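Conserved membrane protein (Chlamydia abortus, PDB 6GZU) acts as a secreted effector that combines deubiquitinating and acetylating activities and induces Golgi fragmentation. Local coordinates at residues Tyr103-His108 with Arg160-Ala165; Ile23-Ile28 with Arg245-Ala250. All blocks are in the same frame, centred on the assembly; numbering follows the deposited sequence.

Contact 1: Tyr103-His108 with Arg160-Ala165; sequences YPLWHH and RLIDPA
Leu105 and His107 of strand 100-107 meet Ile162 and Leu161 at the start of helix 159-174, a helix-on-sheet packing in the Ulp1-like catalytic domain of this CE-clan enzyme. The layer is sparse: the nearest CA atoms, those of His107 and Ile162, are 9.8 Å apart, and only 110 Å² is buried, so side-chain ends bridge the gap. Alternation along the strand turns Leu105 and His107 to the helix, whereas the side chain of Trp106 between them does not meet helix 159-174 and packs on Met121 of helix 114-124.

In both strand residues CG is anti to the backbone N, which directs the side chains toward the helix. For Leu105 (chi1 -166°) this brings CD1 to 4.1 Å from Ile162 CD1, methyl against methyl. Ile162 also sends its longer branch away from its own N, and that branch bends at chi2 (58°) before ending in the touching methyl. Ile51 of helix 51-58 adjoins this apolar group, touching both Leu105 and Ala165.

The second pairing is of another kind. A methyl of Leu161 approaches the imidazole of His107 at its edge, near the ring plane, rather than over a face, and the two side chains cross at about a right angle. His107 lies beside His134 through backbone hydrogen bonding of their strands; His134 belongs to a probable Cys-His-Asp triad, which the His107 side chain approaches without touching. The CE1 of His107 is the atom that Leu161 CD1 reaches, at 3.7 Å.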
loop_
_atom_site.group_PDB
_atom_site.type_symbol
_atom_site.label_atom_id
_atom_site.label_comp_id
_atom_site.label_asym_id
_atom_site.label_seq_id
_atom_site.Cartn_x
_atom_site.Cartn_y
_atom_site.Cartn_z
ATOM N N TYR A 103 1.072 -0.474 0.040
ATOM C CA TYR A 103 0.893 0.510 -1.013
ATOM C C TYR A 103 -0.538 0.947 -1.145
ATOM O O TYR A 103 -1.420 0.166 -1.535
ATOM C CB TYR A 103 1.239 -0.141 -2.375
ATOM C CG TYR A 103 2.690 -0.523 -2.505
ATOM C CD1 TYR A 103 3.174 -1.729 -1.965
ATOM C CD2 TYR A 103 3.592 0.361 -3.093
ATOM C CE1 TYR A 103 4.539 -2.040 -2.059
ATOM C CE2 TYR A 103 4.957 0.081 -3.175
ATOM C CZ TYR A 103 5.427 -1.099 -2.637
ATOM O OH TYR A 103 6.780 -1.359 -2.744
ATOM N N PRO A 104 -0.786 2.229 -0.901
ATOM C CA PRO A 104 -2.116 2.789 -1.243
ATOM C C PRO A 104 -2.279 2.735 -2.755
ATOM O O PRO A 104 -1.359 3.112 -3.515
ATOM C CB PRO A 104 -2.013 4.253 -0.757
ATOM C CG PRO A 104 -0.925 4.184 0.344
ATOM C CD PRO A 104 0.072 3.183 -0.168
ATOM N N LEU A 105 -3.436 2.268 -3.214
ATOM C CA LEU A 105 -3.680 2.057 -4.629
ATOM C C LEU A 105 -4.973 2.791 -4.987
ATOM O O LEU A 105 -6.021 2.494 -4.401
ATOM C CB LEU A 105 -3.726 0.544 -4.953
ATOM C CG LEU A 105 -3.656 0.129 -6.428
ATOM C CD1 LEU A 105 -3.244 -1.294 -6.655
ATOM C CD2 LEU A 105 -5.101 0.233 -6.964
ATOM N N TRP A 106 -4.875 3.696 -5.958
ATOM C CA TRP A 106 -5.948 4.590 -6.403
ATOM C C TRP A 106 -6.592 4.005 -7.650
ATOM O O TRP A 106 -5.904 3.499 -8.526
ATOM C CB TRP A 106 -5.336 5.935 -6.767
ATOM C CG TRP A 106 -6.330 6.987 -7.059
ATOM C CD1 TRP A 106 -6.836 7.895 -6.170
ATOM C CD2 TRP A 106 -6.929 7.300 -8.340
ATOM N NE1 TRP A 106 -7.732 8.739 -6.806
ATOM C CE2 TRP A 106 -7.804 8.399 -8.132
ATOM C CE3 TRP A 106 -6.821 6.758 -9.633
ATOM C CZ2 TRP A 106 -8.553 8.957 -9.162
ATOM C CZ3 TRP A 106 -7.593 7.315 -10.665
ATOM C CH2 TRP A 106 -8.430 8.402 -10.422
ATOM N N HIS A 107 -7.932 4.052 -7.728
ATOM C CA HIS A 107 -8.657 3.528 -8.887
ATOM C C HIS A 107 -9.858 4.354 -9.258
ATOM O O HIS A 107 -10.537 4.876 -8.387
ATOM C CB HIS A 107 -9.132 2.094 -8.623
ATOM C CG HIS A 107 -9.666 1.422 -9.843
ATOM N ND1 HIS A 107 -8.855 1.083 -10.908
ATOM C CD2 HIS A 107 -10.925 1.018 -10.175
ATOM C CE1 HIS A 107 -9.591 0.504 -11.850
ATOM N NE2 HIS A 107 -10.845 0.446 -11.428
ATOM N N HIS A 108 -10.142 4.392 -10.551
ATOM C CA HIS A 108 -11.399 4.936 -11.053
ATOM C C HIS A 108 -11.813 4.027 -12.192
ATOM O O HIS A 108 -11.002 3.708 -13.064
ATOM C CB HIS A 108 -11.226 6.351 -11.578
ATOM C CG HIS A 108 -12.532 7.033 -11.830
ATOM N ND1 HIS A 108 -13.317 6.757 -12.928
ATOM C CD2 HIS A 108 -13.203 7.963 -11.109
ATOM C CE1 HIS A 108 -14.410 7.499 -12.881
ATOM N NE2 HIS A 108 -14.365 8.245 -11.789
ATOM N N ARG A 160 -10.395 -8.129 -13.880
ATOM C CA ARG A 160 -9.569 -8.048 -15.091
ATOM C C ARG A 160 -8.411 -7.073 -14.977
ATOM O O ARG A 160 -7.390 -7.212 -15.706
ATOM C CB ARG A 160 -10.440 -7.723 -16.326
ATOM C CG ARG A 160 -11.401 -8.839 -16.708
ATOM C CD ARG A 160 -12.344 -8.460 -17.882
ATOM N N LEU A 161 -8.531 -6.107 -14.059
ATOM C CA LEU A 161 -7.496 -5.116 -13.866
ATOM C C LEU A 161 -6.627 -5.392 -12.659
ATOM O O LEU A 161 -5.389 -5.219 -12.723
ATOM C CB LEU A 161 -8.123 -3.730 -13.746
ATOM C CG LEU A 161 -8.792 -3.202 -14.997
ATOM C CD1 LEU A 161 -9.247 -1.773 -14.746
ATOM C CD2 LEU A 161 -7.902 -3.280 -16.229
ATOM N N ILE A 162 -7.233 -5.783 -11.540
ATOM C CA ILE A 162 -6.465 -5.966 -10.314
ATOM C C ILE A 162 -5.818 -7.334 -10.254
ATOM O O ILE A 162 -4.666 -7.438 -9.829
ATOM C CB ILE A 162 -7.286 -5.663 -8.993
ATOM C CG1 ILE A 162 -6.373 -5.671 -7.757
ATOM C CG2 ILE A 162 -8.475 -6.636 -8.800
ATOM C CD1 ILE A 162 -5.243 -4.678 -7.825
ATOM N N ASP A 163 -6.507 -8.380 -10.711
ATOM C CA ASP A 163 -5.930 -9.731 -10.535
ATOM C C ASP A 163 -4.598 -9.963 -11.281
ATOM O O ASP A 163 -3.713 -10.592 -10.705
ATOM C CB ASP A 163 -6.938 -10.861 -10.862
ATOM C CG ASP A 163 -8.057 -10.956 -9.848
ATOM O OD1 ASP A 163 -8.027 -10.207 -8.848
ATOM O OD2 ASP A 163 -8.984 -11.770 -10.046
ATOM N N PRO A 164 -4.450 -9.470 -12.537
ATOM C CA PRO A 164 -3.158 -9.762 -13.194
ATOM C C PRO A 164 -2.042 -9.108 -12.426
ATOM O O PRO A 164 -0.944 -9.693 -12.276
ATOM C CB PRO A 164 -3.303 -9.097 -14.544
ATOM C CG PRO A 164 -4.750 -9.200 -14.829
ATOM C CD PRO A 164 -5.449 -8.970 -13.507
ATOM N N ALA A 165 -2.281 -7.913 -11.892
ATOM C CA ALA A 165 -1.238 -7.229 -11.128
ATOM C C ALA A 165 -0.870 -8.017 -9.839
ATOM O O ALA A 165 0.322 -8.259 -9.552
ATOM C CB ALA A 165 -1.668 -5.758 -10.824
#

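Contact 2: Ile23-Ile28 with Arg245-Ala250; sequences ISTHLI and RPITQA
His26 sets the edge of its imidazole over one face of the Arg245 guanidinium, the polar half of a helix-and-loop packing that ties helix 20-33, the first helix of this effector's fold, to the loop before helix 252-257. The two planes stand 87° apart, and His26 CE1 lies 3.6 Å from Arg245 NH2. The arginine folds back at chi3 (69°) to bring its end here. Asp213 fixes the pair from helix 204-217: its OD2 accepts a hydrogen bond from His26 NE2 and forms a salt bridge with Arg245 NH1. Because His26 ND1 is bonded to Arg29 NH1, which can only donate, the ring is probably neutral.

The tight apolar part centres on Ile247, which has more of its surface buried by the helix than any other residue of the contact. Its CD1 sits 3.6 Å from both Thr25 CG2 and the Thr25 carbonyl O, and so rests on the helix backbone as well as on a side chain. The same Ile247 CD1 meets Ile28 CG2 at 3.9 Å. The hydroxyl of Thr25 is bonded to Leu21 O.

Beyond Ile247 the fit loosens toward solvent. Thr248 and Gln249 are exposed and hold to the helix through their backbone N atoms, bonded to the Glu32 carboxylate, while Ala250 CB comes no nearer than 4.6 Å, to Ile28 CG2.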
loop_
_atom_site.group_PDB
_atom_site.type_symbol
_atom_site.label_atom_id
_atom_site.label_comp_id
_atom_site.label_asym_id
_atom_site.label_seq_id
_atom_site.Cartn_x
_atom_site.Cartn_y
_atom_site.Cartn_z
ATOM N N ILE A 23 -3.612 9.359 4.224
ATOM C CA ILE A 23 -3.276 7.950 4.271
ATOM C C ILE A 23 -1.772 7.780 4.516
ATOM O O ILE A 23 -1.349 7.010 5.380
ATOM C CB ILE A 23 -3.638 7.267 2.943
ATOM C CG1 ILE A 23 -5.164 7.211 2.779
ATOM C CG2 ILE A 23 -3.053 5.854 2.904
ATOM C CD1 ILE A 23 -5.616 6.944 1.324
ATOM N N SER A 24 -0.960 8.515 3.770
ATOM C CA SER A 24 0.487 8.403 3.944
ATOM C C SER A 24 0.920 8.811 5.345
ATOM O O SER A 24 1.877 8.243 5.863
ATOM C CB SER A 24 1.208 9.261 2.911
ATOM O OG SER A 24 1.044 8.694 1.625
ATOM N N THR A 25 0.229 9.770 5.946
ATOM C CA THR A 25 0.548 10.187 7.308
ATOM C C THR A 25 0.331 9.000 8.234
ATOM O O THR A 25 1.140 8.783 9.137
ATOM C CB THR A 25 -0.337 11.386 7.728
ATOM O OG1 THR A 25 0.032 12.510 6.927
ATOM C CG2 THR A 25 -0.152 11.808 9.210
ATOM N N HIS A 26 -0.783 8.273 8.069
ATOM C CA HIS A 26 -0.992 7.094 8.905
ATOM C C HIS A 26 0.052 6.007 8.691
ATOM O O HIS A 26 0.458 5.341 9.644
ATOM C CB HIS A 26 -2.428 6.544 8.832
ATOM C CG HIS A 26 -2.765 5.679 10.004
ATOM N ND1 HIS A 26 -2.830 6.189 11.289
ATOM C CD2 HIS A 26 -2.980 4.345 10.102
ATOM C CE1 HIS A 26 -3.115 5.201 12.123
ATOM N NE2 HIS A 26 -3.188 4.071 11.429
ATOM N N LEU A 27 0.463 5.790 7.448
ATOM C CA LEU A 27 1.547 4.835 7.178
ATOM C C LEU A 27 2.822 5.237 7.899
ATOM O O LEU A 27 3.468 4.399 8.535
ATOM C CB LEU A 27 1.756 4.636 5.670
ATOM C CG LEU A 27 0.771 3.688 4.974
ATOM C CD1 LEU A 27 -0.671 3.765 5.296
ATOM C CD2 LEU A 27 1.031 3.829 3.450
ATOM N N ILE A 28 3.171 6.526 7.883
ATOM C CA ILE A 28 4.352 6.988 8.593
ATOM C C ILE A 28 4.184 6.788 10.107
ATOM O O ILE A 28 5.122 6.343 10.802
ATOM C CB ILE A 28 4.661 8.492 8.280
ATOM C CG1 ILE A 28 5.158 8.659 6.835
ATOM C CG2 ILE A 28 5.693 9.102 9.274
ATOM C CD1 ILE A 28 6.516 7.935 6.547
ATOM N N ARG A 245 -1.757 9.776 19.016
ATOM C CA ARG A 245 -0.677 9.091 18.296
ATOM C C ARG A 245 0.106 9.993 17.314
ATOM O O ARG A 245 0.168 9.708 16.116
ATOM C CB ARG A 245 -1.253 7.882 17.529
ATOM C CG ARG A 245 -2.019 6.889 18.400
ATOM C CD ARG A 245 -2.854 5.937 17.542
ATOM N NE ARG A 245 -2.022 5.031 16.787
ATOM C CZ ARG A 245 -2.496 4.202 15.862
ATOM N NH1 ARG A 245 -1.666 3.421 15.221
ATOM N NH2 ARG A 245 -3.799 4.197 15.557
ATOM N N PRO A 246 0.721 11.070 17.827
ATOM C CA PRO A 246 1.434 12.001 16.959
ATOM C C PRO A 246 2.675 11.342 16.356
ATOM O O PRO A 246 3.270 10.407 16.918
ATOM C CB PRO A 246 1.834 13.111 17.924
ATOM C CG PRO A 246 1.885 12.403 19.292
ATOM C CD PRO A 246 0.720 11.489 19.230
ATOM N N ILE A 247 3.079 11.874 15.218
ATOM C CA ILE A 247 4.333 11.466 14.577
ATOM C C ILE A 247 5.453 12.191 15.304
ATOM O O ILE A 247 5.369 13.400 15.512
ATOM C CB ILE A 247 4.295 11.820 13.096
ATOM C CG1 ILE A 247 3.309 10.874 12.359
ATOM C CG2 ILE A 247 5.729 11.771 12.491
ATOM C CD1 ILE A 247 3.004 11.326 10.971
ATOM N N THR A 248 6.477 11.468 15.762
ATOM C CA THR A 248 7.544 12.123 16.549
ATOM C C THR A 248 8.957 11.859 16.011
ATOM O O THR A 248 9.911 12.486 16.460
ATOM C CB THR A 248 7.564 11.714 18.070
ATOM O OG1 THR A 248 7.922 10.315 18.170
ATOM C CG2 THR A 248 6.204 11.941 18.704
ATOM N N GLN A 249 9.107 10.980 15.028
ATOM C CA GLN A 249 10.454 10.650 14.573
ATOM C C GLN A 249 10.738 11.128 13.154
ATOM O O GLN A 249 11.786 10.803 12.581
ATOM C CB GLN A 249 10.704 9.141 14.634
ATOM C CG GLN A 249 10.432 8.430 15.950
ATOM C CD GLN A 249 10.508 6.892 15.812
ATOM O OE1 GLN A 249 11.092 6.356 14.859
ATOM N NE2 GLN A 249 9.891 6.186 16.753
ATOM N N ALA A 250 9.782 11.805 12.534
ATOM C CA ALA A 250 9.947 12.272 11.165
ATOM C C ALA A 250 10.736 13.560 11.075
ATOM O O ALA A 250 10.635 14.449 11.957
ATOM C CB ALA A 250 8.581 12.486 10.532
#

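In the fold
Contact 1 is the more interior of the two, its centre about 11 Å from that of the chain against about 15 Å for contact 2; their own centres lie about 25 Å apart, on opposite sides of the chain's centre. They share no helix or strand, yet they touch: Pro104 CG of the strand in contact 1 lies 3.7 Å from Leu27 CD2 of the helix in contact 2. Strand 100-107 is thus packed by helix 159-174 through Leu105 and His107 and by helix 20-33 through Pro104. Contact 1 relies on sparse methyl and ring-edge packing, whereas partly buried contact 2 adds an arginine held by Asp213 outside the two segments and buries nearly twice the surface, 211 Å².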